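Local coordinates for nucleocapsid protein (Schmallenberg virus, PDB 4JNG) that encapsidates the viral genomic RNA, shielding it from nucleases and forming the helical nucleocapsid that serves as template for transcription and replication, at residues Arg182-Gly186 against Thr187-Glu191; Phe155-Tyr158 against Pro159-Ile162. One frame throughout, in Å; residues are numbered along the deposited sequence.

Contact 1 of 2, residues Arg182-Gly186 against Thr187-Glu191. With nucleotides of chain A.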
loop_
_atom_site.group_PDB
_atom_site.type_symbol
_atom_site.label_atom_id
_atom_site.label_comp_id
_atom_site.label_asym_id
_atom_site.label_seq_id
_atom_site.Cartn_x
_atom_site.Cartn_y
_atom_site.Cartn_z
ATOM N N ARG B 182 -11.964 21.327 -17.765
ATOM C CA ARG B 182 -12.337 22.704 -17.423
ATOM C C ARG B 182 -11.324 23.779 -17.830
ATOM O O ARG B 182 -11.488 24.947 -17.480
ATOM C CB ARG B 182 -12.729 22.842 -15.948
ATOM C CG ARG B 182 -11.799 22.248 -14.912
ATOM C CD ARG B 182 -12.352 22.587 -13.533
ATOM N NE ARG B 182 -11.407 22.278 -12.458
ATOM C CZ ARG B 182 -11.505 21.256 -11.611
ATOM N NH1 ARG B 182 -12.523 20.399 -11.674
ATOM N NH2 ARG B 182 -10.574 21.095 -10.679
ATOM N N GLN B 183 -10.309 23.398 -18.600
ATOM C CA GLN B 183 -9.423 24.383 -19.209
ATOM C C GLN B 183 -10.149 25.047 -20.363
ATOM O O GLN B 183 -11.073 24.462 -20.936
ATOM C CB GLN B 183 -8.132 23.723 -19.701
ATOM C CG GLN B 183 -7.322 23.095 -18.586
ATOM C CD GLN B 183 -7.072 24.070 -17.449
ATOM O OE1 GLN B 183 -6.518 25.153 -17.658
ATOM N NE2 GLN B 183 -7.492 23.702 -16.244
ATOM N N ARG B 184 -9.748 26.272 -20.692
ATOM C CA ARG B 184 -10.322 26.963 -21.841
ATOM C C ARG B 184 -9.386 26.960 -23.047
ATOM O O ARG B 184 -8.207 26.607 -22.942
ATOM C CB ARG B 184 -10.812 28.377 -21.499
ATOM C CG ARG B 184 -9.923 29.247 -20.629
ATOM C CD ARG B 184 -10.734 30.417 -20.082
ATOM N NE ARG B 184 -11.755 29.969 -19.134
ATOM C CZ ARG B 184 -12.577 30.772 -18.459
ATOM N NH1 ARG B 184 -12.513 32.092 -18.604
ATOM N NH2 ARG B 184 -13.470 30.247 -17.625
ATOM N N TYR B 185 -9.944 27.329 -24.194
ATOM C CA TYR B 185 -9.233 27.307 -25.460
ATOM C C TYR B 185 -9.149 28.725 -26.005
ATOM O O TYR B 185 -10.148 29.276 -26.464
ATOM C CB TYR B 185 -9.958 26.384 -26.444
ATOM C CG TYR B 185 -9.354 26.352 -27.828
ATOM C CD1 TYR B 185 -8.236 25.570 -28.105
ATOM C CD2 TYR B 185 -9.903 27.101 -28.864
ATOM C CE1 TYR B 185 -7.678 25.539 -29.373
ATOM C CE2 TYR B 185 -9.352 27.075 -30.135
ATOM C CZ TYR B 185 -8.240 26.294 -30.383
ATOM O OH TYR B 185 -7.697 26.270 -31.645
ATOM N N GLY B 186 -7.957 29.313 -25.917
ATOM C CA GLY B 186 -7.673 30.635 -26.479
ATOM C C GLY B 186 -8.728 31.677 -26.166
ATOM O O GLY B 186 -8.613 32.423 -25.193
ATOM N N THR B 187 -9.757 31.720 -27.006
ATOM C CA THR B 187 -10.873 32.648 -26.817
ATOM C C THR B 187 -11.782 32.231 -25.647
ATOM O O THR B 187 -11.772 32.883 -24.602
ATOM C CB THR B 187 -11.693 32.887 -28.125
ATOM O OG1 THR B 187 -13.069 33.133 -27.806
ATOM C CG2 THR B 187 -11.611 31.708 -29.108
ATOM N N MET B 188 -12.530 31.139 -25.801
ATOM C CA MET B 188 -13.670 30.876 -24.910
ATOM C C MET B 188 -13.592 29.633 -24.011
ATOM O O MET B 188 -12.668 28.827 -24.108
ATOM C CB MET B 188 -14.965 30.859 -25.739
ATOM C CG MET B 188 -15.558 32.241 -25.980
ATOM S SD MET B 188 -15.827 33.192 -24.467
ATOM C CE MET B 188 -15.198 34.791 -24.971
ATOM N N THR B 189 -14.593 29.518 -23.133
ATOM C CA THR B 189 -14.670 28.481 -22.094
ATOM C C THR B 189 -14.853 27.077 -22.667
ATOM O O THR B 189 -14.977 26.906 -23.879
ATOM C CB THR B 189 -15.835 28.739 -21.102
ATOM O OG1 THR B 189 -17.076 28.325 -21.688
ATOM C CG2 THR B 189 -15.922 30.213 -20.694
ATOM N N ALA B 190 -14.887 26.082 -21.780
ATOM C CA ALA B 190 -14.958 24.679 -22.178
ATOM C C ALA B 190 -16.233 24.363 -22.944
ATOM O O ALA B 190 -16.173 23.919 -24.089
ATOM C CB ALA B 190 -14.820 23.770 -20.966
ATOM N N GLU B 191 -17.383 24.609 -22.318
ATOM C CA GLU B 191 -18.685 24.411 -22.972
ATOM C C GLU B 191 -18.705 24.987 -24.390
ATOM O O GLU B 191 -19.377 24.453 -25.272
ATOM C CB GLU B 191 -19.816 25.041 -22.148
ATOM C CG GLU B 191 -20.247 24.243 -20.923
ATOM C CD GLU B 191 -19.385 24.504 -19.702
ATOM O OE1 GLU B 191 -18.171 24.214 -19.751
ATOM O OE2 GLU B 191 -19.924 24.995 -18.686
ATOM P P U A 22 -13.209 28.025 -12.946
ATOM O OP1 U A 22 -13.494 29.474 -12.824
ATOM O OP2 U A 22 -14.294 27.081 -13.319
ATOM O "O5'" U A 22 -11.999 27.858 -13.969
ATOM C "C5'" U A 22 -11.696 26.582 -14.547
ATOM C "C4'" U A 22 -10.299 26.596 -15.121
ATOM O "O4'" U A 22 -10.168 27.693 -16.054
ATOM C "C3'" U A 22 -9.169 26.756 -14.105
ATOM O "O3'" U A 22 -8.338 25.617 -14.218
ATOM C "C2'" U A 22 -8.472 28.060 -14.497
ATOM O "O2'" U A 22 -7.063 28.040 -14.363
ATOM C "C1'" U A 22 -8.867 28.209 -15.965
ATOM N N1 U A 22 -8.892 29.604 -16.423
ATOM C C2 U A 22 -8.157 29.933 -17.548
ATOM O O2 U A 22 -7.507 29.117 -18.179
ATOM N N3 U A 22 -8.225 31.253 -17.913
ATOM C C4 U A 22 -8.927 32.258 -17.284
ATOM O O4 U A 22 -8.882 33.403 -17.737
ATOM C C5 U A 22 -9.661 31.839 -16.129
ATOM C C6 U A 22 -9.619 30.559 -15.747
ATOM P P U A 23 -8.225 24.611 -13.009
ATOM O OP1 U A 23 -7.596 23.369 -13.494
ATOM O OP2 U A 23 -9.546 24.539 -12.340
ATOM O "O5'" U A 23 -7.169 25.350 -12.087
ATOM C "C5'" U A 23 -7.318 25.206 -10.699
ATOM C "C4'" U A 23 -6.290 26.000 -9.950
ATOM O "O4'" U A 23 -6.995 26.650 -8.859
ATOM C "C3'" U A 23 -5.190 25.152 -9.310
ATOM O "O3'" U A 23 -3.919 25.261 -9.966
ATOM C "C2'" U A 23 -5.161 25.643 -7.864
ATOM O "O2'" U A 23 -4.330 26.760 -7.645
ATOM C "C1'" U A 23 -6.617 26.046 -7.646
ATOM N N1 U A 23 -7.507 24.905 -7.365
ATOM C C2 U A 23 -7.362 24.292 -6.137
ATOM O O2 U A 23 -6.558 24.667 -5.302
ATOM N N3 U A 23 -8.205 23.230 -5.917
ATOM C C4 U A 23 -9.157 22.728 -6.778
ATOM O O4 U A 23 -9.837 21.760 -6.434
ATOM C C5 U A 23 -9.244 23.413 -8.031
ATOM C C6 U A 23 -8.440 24.454 -8.273
HETATM O O HOH W 1 -13.706 26.400 -18.883
HETATM O O HOH W 2 -9.988 30.773 -23.442
#

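Contact 2 of 2, residues Phe155-Tyr158 against Pro159-Ile162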
loop_
_atom_site.group_PDB
_atom_site.type_symbol
_atom_site.label_atom_id
_atom_site.label_comp_id
_atom_site.label_asym_id
_atom_site.label_seq_id
_atom_site.Cartn_x
_atom_site.Cartn_y
_atom_site.Cartn_z
ATOM N N PHE B 155 -1.025 23.959 -28.125
ATOM C CA PHE B 155 -0.702 22.569 -28.444
ATOM C C PHE B 155 -1.795 21.894 -29.272
ATOM O O PHE B 155 -1.896 20.667 -29.289
ATOM C CB PHE B 155 -0.418 21.768 -27.171
ATOM C CG PHE B 155 0.785 22.255 -26.405
ATOM C CD1 PHE B 155 2.074 22.010 -26.872
ATOM C CD2 PHE B 155 0.631 22.953 -25.218
ATOM C CE1 PHE B 155 3.184 22.457 -26.168
ATOM C CE2 PHE B 155 1.733 23.401 -24.507
ATOM C CZ PHE B 155 3.014 23.155 -24.985
ATOM N N ASP B 156 -2.601 22.705 -29.957
ATOM C CA ASP B 156 -3.581 22.210 -30.922
ATOM C C ASP B 156 -4.354 21.017 -30.367
ATOM O O ASP B 156 -4.383 19.948 -30.976
ATOM C CB ASP B 156 -2.872 21.840 -32.236
ATOM C CG ASP B 156 -2.281 23.048 -32.943
ATOM O OD1 ASP B 156 -2.961 24.096 -33.027
ATOM O OD2 ASP B 156 -1.136 22.947 -33.432
ATOM N N PHE B 157 -4.932 21.215 -29.182
ATOM C CA PHE B 157 -5.803 20.235 -28.513
ATOM C C PHE B 157 -5.171 18.888 -28.140
ATOM O O PHE B 157 -5.860 18.024 -27.608
ATOM C CB PHE B 157 -7.074 19.986 -29.348
ATOM C CG PHE B 157 -8.126 21.046 -29.186
ATOM C CD1 PHE B 157 -8.876 21.122 -28.021
ATOM C CD2 PHE B 157 -8.382 21.957 -30.207
ATOM C CE1 PHE B 157 -9.853 22.095 -27.869
ATOM C CE2 PHE B 157 -9.354 22.929 -30.062
ATOM C CZ PHE B 157 -10.092 22.999 -28.889
ATOM N N TYR B 158 -3.878 18.694 -28.381
ATOM C CA TYR B 158 -3.281 17.369 -28.174
ATOM C C TYR B 158 -3.363 16.840 -26.733
ATOM O O TYR B 158 -3.659 15.665 -26.537
ATOM C CB TYR B 158 -1.839 17.312 -28.702
ATOM C CG TYR B 158 -1.791 17.130 -30.201
ATOM C CD1 TYR B 158 -2.355 16.002 -30.792
ATOM C CD2 TYR B 158 -1.220 18.085 -31.030
ATOM C CE1 TYR B 158 -2.336 15.824 -32.163
ATOM C CE2 TYR B 158 -1.196 17.912 -32.406
ATOM C CZ TYR B 158 -1.753 16.780 -32.964
ATOM O OH TYR B 158 -1.734 16.600 -34.323
ATOM N N PRO B 159 -3.100 17.696 -25.726
ATOM C CA PRO B 159 -3.148 17.202 -24.349
ATOM C C PRO B 159 -4.534 16.683 -23.943
ATOM O O PRO B 159 -4.627 15.726 -23.185
ATOM C CB PRO B 159 -2.763 18.432 -23.514
ATOM C CG PRO B 159 -2.011 19.309 -24.447
ATOM C CD PRO B 159 -2.625 19.088 -25.796
ATOM N N LEU B 160 -5.584 17.316 -24.457
ATOM C CA LEU B 160 -6.960 16.873 -24.233
ATOM C C LEU B 160 -7.211 15.472 -24.764
ATOM O O LEU B 160 -7.713 14.615 -24.039
ATOM C CB LEU B 160 -7.955 17.837 -24.883
ATOM C CG LEU B 160 -9.413 17.359 -24.926
ATOM C CD1 LEU B 160 -9.956 17.095 -23.532
ATOM C CD2 LEU B 160 -10.266 18.377 -25.661
ATOM N N VAL B 161 -6.873 15.251 -26.033
ATOM C CA VAL B 161 -7.152 13.969 -26.683
ATOM C C VAL B 161 -6.158 12.888 -26.251
ATOM O O VAL B 161 -6.521 11.716 -26.169
ATOM C CB VAL B 161 -7.232 14.084 -28.227
ATOM C CG1 VAL B 161 -8.266 15.128 -28.630
ATOM C CG2 VAL B 161 -5.877 14.398 -28.855
ATOM N N ILE B 162 -4.915 13.278 -25.963
ATOM C CA ILE B 162 -3.934 12.355 -25.365
ATOM C C ILE B 162 -4.471 11.746 -24.063
ATOM O O ILE B 162 -4.186 10.590 -23.742
ATOM C CB ILE B 162 -2.587 13.053 -25.079
ATOM C CG1 ILE B 162 -1.814 13.284 -26.389
ATOM C CG2 ILE B 162 -1.728 12.215 -24.130
ATOM C CD1 ILE B 162 -0.630 14.227 -26.260
#

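Contact 1 of 2, residues Arg182-Gly186 against Thr187-Glu191
The guanidinium of Arg184 lies between Thr189 and a base of the bound RNA. CG2 of Thr189 sits 3.9 Å from Arg184 NH2, over one face of the guanidinium, toward the rim, while C5 of U22 of chain A lies over the opposite face. A bend at chi3 (67°) runs the chain along the uracil, where Arg184 CD comes 3.4 Å from N3 of U22 of chain A; Arg184 NE is buried here without a hydrogen-bonding partner. The backbone beneath doubles back in a tight turn, with Gly186 at positive phi. Tyr185 N donates to Met188 O at 3.1 Å, and Arg184 CB rests against that same carbonyl. Nearer the helix, water 1 bridges Arg182 O and Ala190 N. Arg182, extended from CG to NE, donates through NE to OP2 of U23 of chain A (2.9 Å), and Gln183 NE2 donates to O3' of U22 of chain A (2.9 Å). Both arginines are RNA-binding residues, so this loop takes a base and the linkage after it. Further out, Lys179 O holds Gln183 NE2, and Trp193 NE1 donates to Gln183 O. The loop joins helix 177-181 to helix 190-196, with Thr189 as N-cap of the latter.

Contact 2 of 2, residues Phe155-Tyr158 against Pro159-Ile162
Tyr158 O and Phe157 O, at the start of helix 158-168, take up amides four residues on. Ile162 N donates to Tyr158 O at 2.8 Å, with an N-H...O angle of 162°, whereas the bond from Val161 N to Phe157 O is weak at 3.3 Å. Tyr158 O is also wrapped by carbon: Ile162 CG1 approaches to 3.0 Å and Val161 CG2 to 3.4 Å. Pro159 N has no hydrogen to give, which suits the first turn of a helix, where an amide has no earlier carbonyl of the helix to meet. Leading in is a type I' beta turn, Phe155 to Tyr158, closed by Tyr158 N donating to Phe155 O at 2.9 Å; Phe157 then stands at the N-cap position. The turn brings Phe155 CB against Pro159 CD at 3.7 Å. Phe157 and Leu160 lie side by side and point the same way, CD1 of the ring meeting CD2 of the leucine at 3.9 Å. With CG of Tyr158 beside its own backbone N (chi1 -80°), one face of the ring has Asp156 O above it, toward the rim. Helix 138-142 packs against Phe155 and Tyr158, helix 198-209 against Phe157, Tyr158 and Val161, and helix 177-181 against Leu160.

Both contacts are turns that lead into a helix, but they serve different parts of the fold. Contact 2 is buried and largely apolar, its polar groups being mainly those of the backbone, and it comes no nearer than about 7 Å to the RNA. Contact 1 is only partly buried and meets the RNA directly through arginine and glutamine side chains, while ordered water bridges its own backbone. Their centres are 13 Å apart, yet they touch: the rings of Tyr185 and Phe157 stack, with Tyr185 CE1 3.2 Å from Phe157 CE2. Helix 177-181 is shared too, leading into the loop of contact 1 and packing against Leu160 of contact 2.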